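Long-range contact in Phenylalanine/tyrosine ammonia-lyase (Rhodosporidium toruloides, PDB 1Y2M), which catalyses the non-oxidative deamination of L-phenylalanine and L-tyrosine to trans-cinnamate and p-coumarate, the committing step of phenylpropanoid metabolism: residues V42-A54 and L283-S295. Residues are numbered along the deposited sequence; the frame is centred on the assembly and turned at random.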
ATOM      1  N   VAL B  42      -7.662  26.648 -19.486  1.00 24.22           N
ATOM      2  CA  VAL B  42      -6.487  26.913 -18.657  1.00 22.85           C
ATOM      3  C   VAL B  42      -5.551  25.748 -18.774  1.00 23.30           C
ATOM      4  O   VAL B  42      -5.999  24.611 -18.933  1.00 27.31           O
ATOM      5  CB  VAL B  42      -6.829  27.103 -17.198  1.00 21.34           C
ATOM      6  CG1 VAL B  42      -7.226  25.750 -16.536  1.00 31.66           C
ATOM      7  CG2 VAL B  42      -5.661  27.806 -16.456  1.00 24.12           C
ATOM      8  N   THR B  43      -4.262  26.020 -18.741  1.00 17.55           N
ATOM      9  CA  THR B  43      -3.293  24.955 -18.906  1.00 13.27           C
ATOM     10  C   THR B  43      -2.281  25.030 -17.797  1.00 12.16           C
ATOM     11  O   THR B  43      -2.115  26.057 -17.130  1.00 12.53           O
ATOM     12  CB  THR B  43      -2.546  25.067 -20.244  1.00 14.15           C
ATOM     13  OG1 THR B  43      -1.807  26.304 -20.247  1.00 12.81           O
ATOM     14  CG2 THR B  43      -3.523  25.032 -21.436  1.00 17.14           C
ATOM     15  N   GLN B  44      -1.519  23.955 -17.662  1.00 11.27           N
ATOM     16  CA  GLN B  44      -0.468  23.899 -16.671  1.00 10.61           C
ATOM     17  C   GLN B  44       0.603  24.929 -16.996  1.00 11.27           C
ATOM     18  O   GLN B  44       1.094  25.610 -16.115  1.00  9.94           O
ATOM     19  CB  GLN B  44       0.105  22.481 -16.601  1.00 14.53           C
ATOM     20  CG  GLN B  44       1.200  22.309 -15.579  1.00 13.46           C
ATOM     21  CD  GLN B  44       1.479  20.855 -15.343  1.00 11.72           C
ATOM     22  OE1 GLN B  44       1.764  20.141 -16.316  1.00 13.61           O
ATOM     23  NE2 GLN B  44       1.395  20.381 -14.069  1.00 10.12           N
ATOM     24  N   VAL B  45       0.959  25.069 -18.277  1.00 11.46           N
ATOM     25  CA  VAL B  45       1.900  26.112 -18.628  1.00 11.23           C
ATOM     26  C   VAL B  45       1.397  27.499 -18.213  1.00 11.41           C
ATOM     27  O   VAL B  45       2.199  28.291 -17.676  1.00 11.93           O
ATOM     28  CB  VAL B  45       2.236  26.096 -20.167  1.00 11.71           C
ATOM     29  CG1 VAL B  45       3.154  27.290 -20.505  1.00 19.92           C
ATOM     30  CG2 VAL B  45       2.934  24.790 -20.580  1.00 19.08           C
ATOM     31  N   ASP B  46       0.110  27.814 -18.454  1.00 11.58           N
ATOM     32  CA  ASP B  46      -0.477  29.102 -17.998  1.00 11.14           C
ATOM     33  C   ASP B  46      -0.278  29.295 -16.472  1.00 11.41           C
ATOM     34  O   ASP B  46       0.099  30.382 -16.006  1.00 12.20           O
ATOM     35  CB  ASP B  46      -1.999  29.170 -18.243  1.00 12.41           C
ATOM     36  CG  ASP B  46      -2.386  29.245 -19.710  1.00 17.93           C
ATOM     37  OD1 ASP B  46      -1.514  29.632 -20.538  1.00 20.10           O
ATOM     38  OD2 ASP B  46      -3.583  28.921 -20.010  1.00 20.89           O
ATOM     39  N   ILE B  47      -0.561  28.234 -15.717  1.00 10.43           N
ATOM     40  CA  ILE B  47      -0.434  28.217 -14.262  1.00 11.13           C
ATOM     41  C   ILE B  47       1.012  28.455 -13.810  1.00 10.31           C
ATOM     42  O   ILE B  47       1.309  29.276 -12.939  1.00 13.01           O
ATOM     43  CB  ILE B  47      -0.977  26.885 -13.691  1.00 11.48           C
ATOM     44  CG1 ILE B  47      -2.509  26.914 -13.839  1.00 12.51           C
ATOM     45  CG2 ILE B  47      -0.511  26.695 -12.244  1.00 12.82           C
ATOM     46  CD1 ILE B  47      -3.260  25.601 -13.536  1.00 14.77           C
ATOM     47  N   VAL B  48       1.925  27.738 -14.453  1.00 11.43           N
ATOM     48  CA  VAL B  48       3.342  27.904 -14.173  1.00 10.36           C
ATOM     49  C   VAL B  48       3.846  29.308 -14.501  1.00  9.76           C
ATOM     50  O   VAL B  48       4.586  29.923 -13.735  1.00  9.82           O
ATOM     51  CB  VAL B  48       4.145  26.810 -14.906  1.00  9.92           C
ATOM     52  CG1 VAL B  48       5.642  27.123 -14.941  1.00 11.56           C
ATOM     53  CG2 VAL B  48       3.864  25.458 -14.266  1.00 13.15           C
ATOM     54  N   GLU B  49       3.434  29.828 -15.648  1.00  8.90           N
ATOM     55  CA  GLU B  49       3.896  31.132 -16.059  1.00 11.94           C
ATOM     56  C   GLU B  49       3.500  32.159 -15.000  1.00 12.06           C
ATOM     57  O   GLU B  49       4.282  33.012 -14.625  1.00 10.36           O
ATOM     58  CB  GLU B  49       3.257  31.498 -17.395  1.00 14.38           C
ATOM     59  CG  GLU B  49       3.656  32.860 -17.882  1.00 19.87           C
ATOM     60  CD  GLU B  49       3.027  33.203 -19.233  1.00 24.91           C
ATOM     61  OE1 GLU B  49       1.858  32.794 -19.491  1.00 41.97           O
ATOM     62  OE2 GLU B  49       3.694  33.897 -20.033  1.00 44.60           O
ATOM     63  N   LYS B  50       2.284  32.028 -14.475  1.00 10.15           N
ATOM     64  CA  LYS B  50       1.828  33.001 -13.498  1.00 10.49           C
ATOM     65  C   LYS B  50       2.585  32.840 -12.196  1.00 12.77           C
ATOM     66  O   LYS B  50       2.955  33.816 -11.544  1.00 13.15           O
ATOM     67  CB  LYS B  50       0.340  32.843 -13.262  1.00 12.79           C
ATOM     68  CG  LYS B  50      -0.493  33.195 -14.493  1.00 26.38           C
ATOM     69  CD  LYS B  50      -0.408  34.700 -14.883  1.00 39.09           C
ATOM     70  CE  LYS B  50      -0.359  34.895 -16.412  1.00 44.62           C
ATOM     71  NZ  LYS B  50      -1.545  34.287 -17.107  1.00 53.69           N
HETATM   72  N   MSE B  51       2.843  31.606 -11.815  1.00 12.55           N
HETATM   73  CA  MSE B  51       3.629  31.378 -10.576  1.00 14.54           C
HETATM   74  C   MSE B  51       5.009  31.972 -10.644  1.00 14.58           C
HETATM   75  O   MSE B  51       5.485  32.612  -9.707  1.00 15.48           O
HETATM   76  CB  MSE B  51       3.759  29.873 -10.277  1.00 16.18           C
HETATM   77  CG  MSE B  51       2.499  29.225  -9.872  1.00 12.52           C
HETATM   78 SE   MSE B  51       2.952  27.531  -8.880  1.00 28.71          SE
HETATM   79  CE  MSE B  51       3.278  28.286  -7.016  1.00 48.66           C
ATOM     80  N   LEU B  52       5.667  31.762 -11.769  1.00 14.26           N
ATOM     81  CA  LEU B  52       7.043  32.174 -11.942  1.00 15.34           C
ATOM     82  C   LEU B  52       7.140  33.673 -12.091  1.00 14.91           C
ATOM     83  O   LEU B  52       8.213  34.233 -11.904  1.00 16.80           O
ATOM     84  CB  LEU B  52       7.688  31.442 -13.138  1.00 15.82           C
ATOM     85  CG  LEU B  52       7.891  29.924 -12.980  1.00 15.88           C
ATOM     86  CD1 LEU B  52       8.469  29.349 -14.251  1.00 21.99           C
ATOM     87  CD2 LEU B  52       8.785  29.545 -11.815  1.00 21.02           C
ATOM     88  N   ALA B  53       6.027  34.315 -12.429  1.00 15.49           N
ATOM     89  CA  ALA B  53       5.957  35.778 -12.537  1.00 15.57           C
ATOM     90  C   ALA B  53       5.735  36.472 -11.179  1.00 16.90           C
ATOM     91  O   ALA B  53       5.749  37.694 -11.110  1.00 16.21           O
ATOM     92  CB  ALA B  53       4.840  36.170 -13.504  1.00 16.69           C
ATOM     93  N   ALA B  54       5.499  35.726 -10.102  1.00 15.51           N
ATOM     94  CA  ALA B  54       5.320  36.347  -8.782  1.00 16.81           C
ATOM     95  C   ALA B  54       6.533  37.227  -8.463  1.00 16.61           C
ATOM     96  O   ALA B  54       7.668  36.759  -8.589  1.00 18.32           O
ATOM     97  CB  ALA B  54       5.173  35.298  -7.730  1.00 17.92           C
ATOM     98  N   LEU B 283       3.315  21.179  -4.669  1.00  6.94           N
ATOM     99  CA  LEU B 283       2.585  21.290  -5.923  1.00  9.16           C
ATOM    100  C   LEU B 283       3.329  22.131  -6.945  1.00 10.30           C
ATOM    101  O   LEU B 283       3.426  21.766  -8.121  1.00 10.40           O
ATOM    102  CB  LEU B 283       1.212  21.891  -5.683  1.00  6.79           C
ATOM    103  CG  LEU B 283       0.378  21.989  -6.975  1.00  8.22           C
ATOM    104  CD1 LEU B 283       0.179  20.639  -7.641  1.00 12.75           C
ATOM    105  CD2 LEU B 283      -0.977  22.603  -6.667  1.00 10.72           C
ATOM    106  N   HIS B 284       3.883  23.262  -6.490  1.00  9.83           N
ATOM    107  CA  HIS B 284       4.765  24.059  -7.345  1.00  9.54           C
ATOM    108  C   HIS B 284       5.849  23.194  -7.996  1.00  8.79           C
ATOM    109  O   HIS B 284       6.033  23.222  -9.231  1.00 10.53           O
ATOM    110  CB  HIS B 284       5.377  25.184  -6.506  1.00  7.48           C
ATOM    111  CG  HIS B 284       6.483  25.945  -7.161  1.00  8.91           C
ATOM    112  ND1 HIS B 284       7.771  25.463  -7.240  1.00 12.10           N
ATOM    113  CD2 HIS B 284       6.513  27.207  -7.670  1.00 13.90           C
ATOM    114  CE1 HIS B 284       8.534  26.393  -7.816  1.00 10.92           C
ATOM    115  NE2 HIS B 284       7.801  27.452  -8.083  1.00 13.62           N
ATOM    116  N   ASP B 285       6.497  22.367  -7.193  1.00  9.13           N
ATOM    117  CA  ASP B 285       7.610  21.594  -7.724  1.00  9.25           C
ATOM    118  C   ASP B 285       7.118  20.517  -8.683  1.00 11.05           C
ATOM    119  O   ASP B 285       7.748  20.244  -9.707  1.00 11.12           O
ATOM    120  CB  ASP B 285       8.426  21.028  -6.558  1.00  9.07           C
ATOM    121  CG  ASP B 285       9.213  22.088  -5.794  1.00 14.50           C
ATOM    122  OD1 ASP B 285       9.368  23.235  -6.251  1.00 10.78           O
ATOM    123  OD2 ASP B 285       9.722  21.728  -4.721  1.00 14.56           O
ATOM    124  N   ALA B 286       5.969  19.928  -8.350  1.00  9.40           N
ATOM    125  CA  ALA B 286       5.359  18.884  -9.179  1.00 10.12           C
ATOM    126  C   ALA B 286       4.996  19.441 -10.521  1.00  9.44           C
ATOM    127  O   ALA B 286       5.135  18.774 -11.535  1.00 10.48           O
ATOM    128  CB  ALA B 286       4.149  18.288  -8.491  1.00 10.02           C
ATOM    129  N   HIS B 287       4.495  20.671 -10.567  1.00  6.74           N
ATOM    130  CA  HIS B 287       4.137  21.250 -11.886  1.00  7.77           C
ATOM    131  C   HIS B 287       5.357  21.302 -12.796  1.00  7.88           C
ATOM    132  O   HIS B 287       5.298  21.036 -14.007  1.00  8.72           O
ATOM    133  CB  HIS B 287       3.649  22.677 -11.735  1.00  8.18           C
ATOM    134  CG  HIS B 287       2.229  22.829 -11.240  1.00  8.49           C
ATOM    135  ND1 HIS B 287       1.152  22.178 -11.805  1.00 10.87           N
ATOM    136  CD2 HIS B 287       1.718  23.672 -10.305  1.00 10.26           C
ATOM    137  CE1 HIS B 287       0.044  22.580 -11.196  1.00 12.53           C
ATOM    138  NE2 HIS B 287       0.361  23.497 -10.287  1.00 11.54           N
HETATM  139  N   MSE B 288       6.491  21.691 -12.201  1.00  8.97           N
HETATM  140  CA  MSE B 288       7.723  21.823 -12.986  1.00  8.61           C
HETATM  141  C   MSE B 288       8.180  20.472 -13.513  1.00 10.27           C
HETATM  142  O   MSE B 288       8.634  20.342 -14.641  1.00 10.36           O
HETATM  143  CB  MSE B 288       8.863  22.451 -12.182  1.00 10.23           C
HETATM  144  CG  MSE B 288       8.520  23.718 -11.508  1.00  9.43           C
HETATM  145 SE   MSE B 288       7.796  25.074 -12.740  1.00 21.61          SE
HETATM  146  CE  MSE B 288       7.136  26.272 -11.260  1.00 20.45           C
ATOM    147  N   LEU B 289       8.037  19.442 -12.678  1.00  8.22           N
ATOM    148  CA  LEU B 289       8.502  18.131 -13.012  1.00  8.27           C
ATOM    149  C   LEU B 289       7.561  17.550 -14.095  1.00  7.85           C
ATOM    150  O   LEU B 289       8.010  16.854 -14.976  1.00  9.06           O
ATOM    151  CB  LEU B 289       8.541  17.250 -11.776  1.00  7.97           C
ATOM    152  CG  LEU B 289       9.626  17.520 -10.751  1.00  9.70           C
ATOM    153  CD1 LEU B 289       9.364  16.725  -9.489  1.00 11.91           C
ATOM    154  CD2 LEU B 289      10.994  17.160 -11.306  1.00 10.38           C
ATOM    155  N   SER B 290       6.293  17.920 -14.077  1.00 10.23           N
ATOM    156  CA  SER B 290       5.351  17.504 -15.107  1.00  8.13           C
ATOM    157  C   SER B 290       5.773  18.095 -16.435  1.00  9.08           C
ATOM    158  O   SER B 290       5.802  17.413 -17.458  1.00  9.54           O
ATOM    159  CB  SER B 290       3.961  18.052 -14.750  1.00 10.38           C
ATOM    160  OG  SER B 290       3.027  17.792 -15.770  1.00 14.55           O
ATOM    161  N   LEU B 291       6.155  19.380 -16.429  1.00  7.21           N
ATOM    162  CA  LEU B 291       6.602  20.032 -17.681  1.00  8.92           C
ATOM    163  C   LEU B 291       7.907  19.433 -18.162  1.00  8.52           C
ATOM    164  O   LEU B 291       8.121  19.223 -19.354  1.00  9.91           O
ATOM    165  CB  LEU B 291       6.697  21.547 -17.530  1.00 11.01           C
ATOM    166  CG  LEU B 291       5.346  22.270 -17.325  1.00 12.49           C
ATOM    167  CD1 LEU B 291       5.572  23.799 -17.291  1.00 12.91           C
ATOM    168  CD2 LEU B 291       4.348  21.928 -18.403  1.00 15.30           C
ATOM    169  N   LEU B 292       8.792  19.134 -17.241  1.00  8.03           N
ATOM    170  CA  LEU B 292      10.081  18.501 -17.596  1.00  9.07           C
ATOM    171  C   LEU B 292       9.882  17.100 -18.203  1.00  9.73           C
ATOM    172  O   LEU B 292      10.578  16.693 -19.127  1.00  8.93           O
ATOM    173  CB  LEU B 292      11.022  18.489 -16.396  1.00  7.68           C
ATOM    174  CG  LEU B 292      12.373  17.778 -16.534  1.00  9.57           C
ATOM    175  CD1 LEU B 292      13.200  18.429 -17.678  1.00 10.62           C
ATOM    176  CD2 LEU B 292      13.169  17.753 -15.247  1.00 10.70           C
ATOM    177  N   SER B 293       8.907  16.365 -17.693  1.00  6.93           N
ATOM    178  CA  SER B 293       8.551  15.040 -18.219  1.00  6.99           C
ATOM    179  C   SER B 293       8.145  15.146 -19.696  1.00  9.56           C
ATOM    180  O   SER B 293       8.492  14.299 -20.523  1.00  9.92           O
ATOM    181  CB  SER B 293       7.387  14.447 -17.424  1.00 10.65           C
ATOM    182  OG  SER B 293       7.062  13.188 -17.997  1.00  8.70           O
ATOM    183  N   GLN B 294       7.399  16.195 -20.012  1.00  8.57           N
ATOM    184  CA  GLN B 294       6.943  16.444 -21.387  1.00  9.82           C
ATOM    185  C   GLN B 294       8.126  16.807 -22.298  1.00  8.87           C
ATOM    186  O   GLN B 294       8.258  16.335 -23.434  1.00  8.89           O
ATOM    187  CB  GLN B 294       5.913  17.549 -21.393  1.00  8.84           C
ATOM    188  CG  GLN B 294       4.632  17.022 -20.791  1.00  7.77           C
ATOM    189  CD  GLN B 294       3.529  18.055 -20.683  1.00  9.86           C
ATOM    190  OE1 GLN B 294       3.219  18.712 -21.671  1.00 11.30           O
ATOM    191  NE2 GLN B 294       2.936  18.188 -19.521  1.00 12.42           N
ATOM    192  N   SER B 295       8.987  17.660 -21.778  1.00  8.30           N
ATOM    193  CA  SER B 295      10.197  18.040 -22.485  1.00 10.40           C
ATOM    194  C   SER B 295      11.107  16.843 -22.781  1.00  7.78           C
ATOM    195  O   SER B 295      11.632  16.676 -23.881  1.00  9.43           O
ATOM    196  CB  SER B 295      10.949  19.153 -21.729  1.00 13.68           C
ATOM    197  OG  SER B 295      10.149  20.346 -21.653  1.00 12.70           O
TER
HETATM  198  O   HOH W   1       0.981  20.153 -18.953  1.00 11.53           O
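Gln44 stretches its amide across to His287 and Ser290 because CG stands anti to the backbone N (chi1 -179°) and the chain runs on extended; in His287, CG anti to the carbonyl carbon (chi1 -78°) swings the ring toward helix 44-52, and chi2 aims ND1 at the amide. The two interlock as knobs into holes between helix 44-52 and helix 273-303, one of the long helices of the PAL/histidase fold; the segment axes approach to 10.4 Å. Gln44 NE2 donates a nearly straight bond to His287 ND1 (2.9 Å), lying close to both the amide and the ring plane although those planes are almost perpendicular. Ser290 OG donates to Gln44 OE1 (2.7 Å), and a water bridges OE1 to Gln294 NE2, so three bonds fix the rotation of the buried amide. Gln294 OE1 is held by Asn331. His287 NE2 is hydrogen-bonded to His383 ND1 of helix 368-391; with ND1 of His287 accepting from Gln44, NE2 probably carries the ring proton. Ile47 CG2 makes an off-centre CH-pi contact with the His287 ring, 4.3 Å from its centroid. Farther along, Val48 forks over helix 273-303: CG2 meets Leu291 CD1 tip to tip and also packs on His287 CB, whereas CG1 touches the selenium of Met288, a selenomethionine (3.7 Å). Met288 CE then meets Leu52 CD2 end on. Thr43 and Asp46 form a capping box at the start of helix 44-52. A turn beyond Ile47, Met51, also a selenomethionine, bends so that CE reaches the edge of the His284 ring, 3.5 Å from CD2, while His284 ND1 donates to Asp285 OD1 (2.9 Å), which is also salt-bridged to Arg77 NH1.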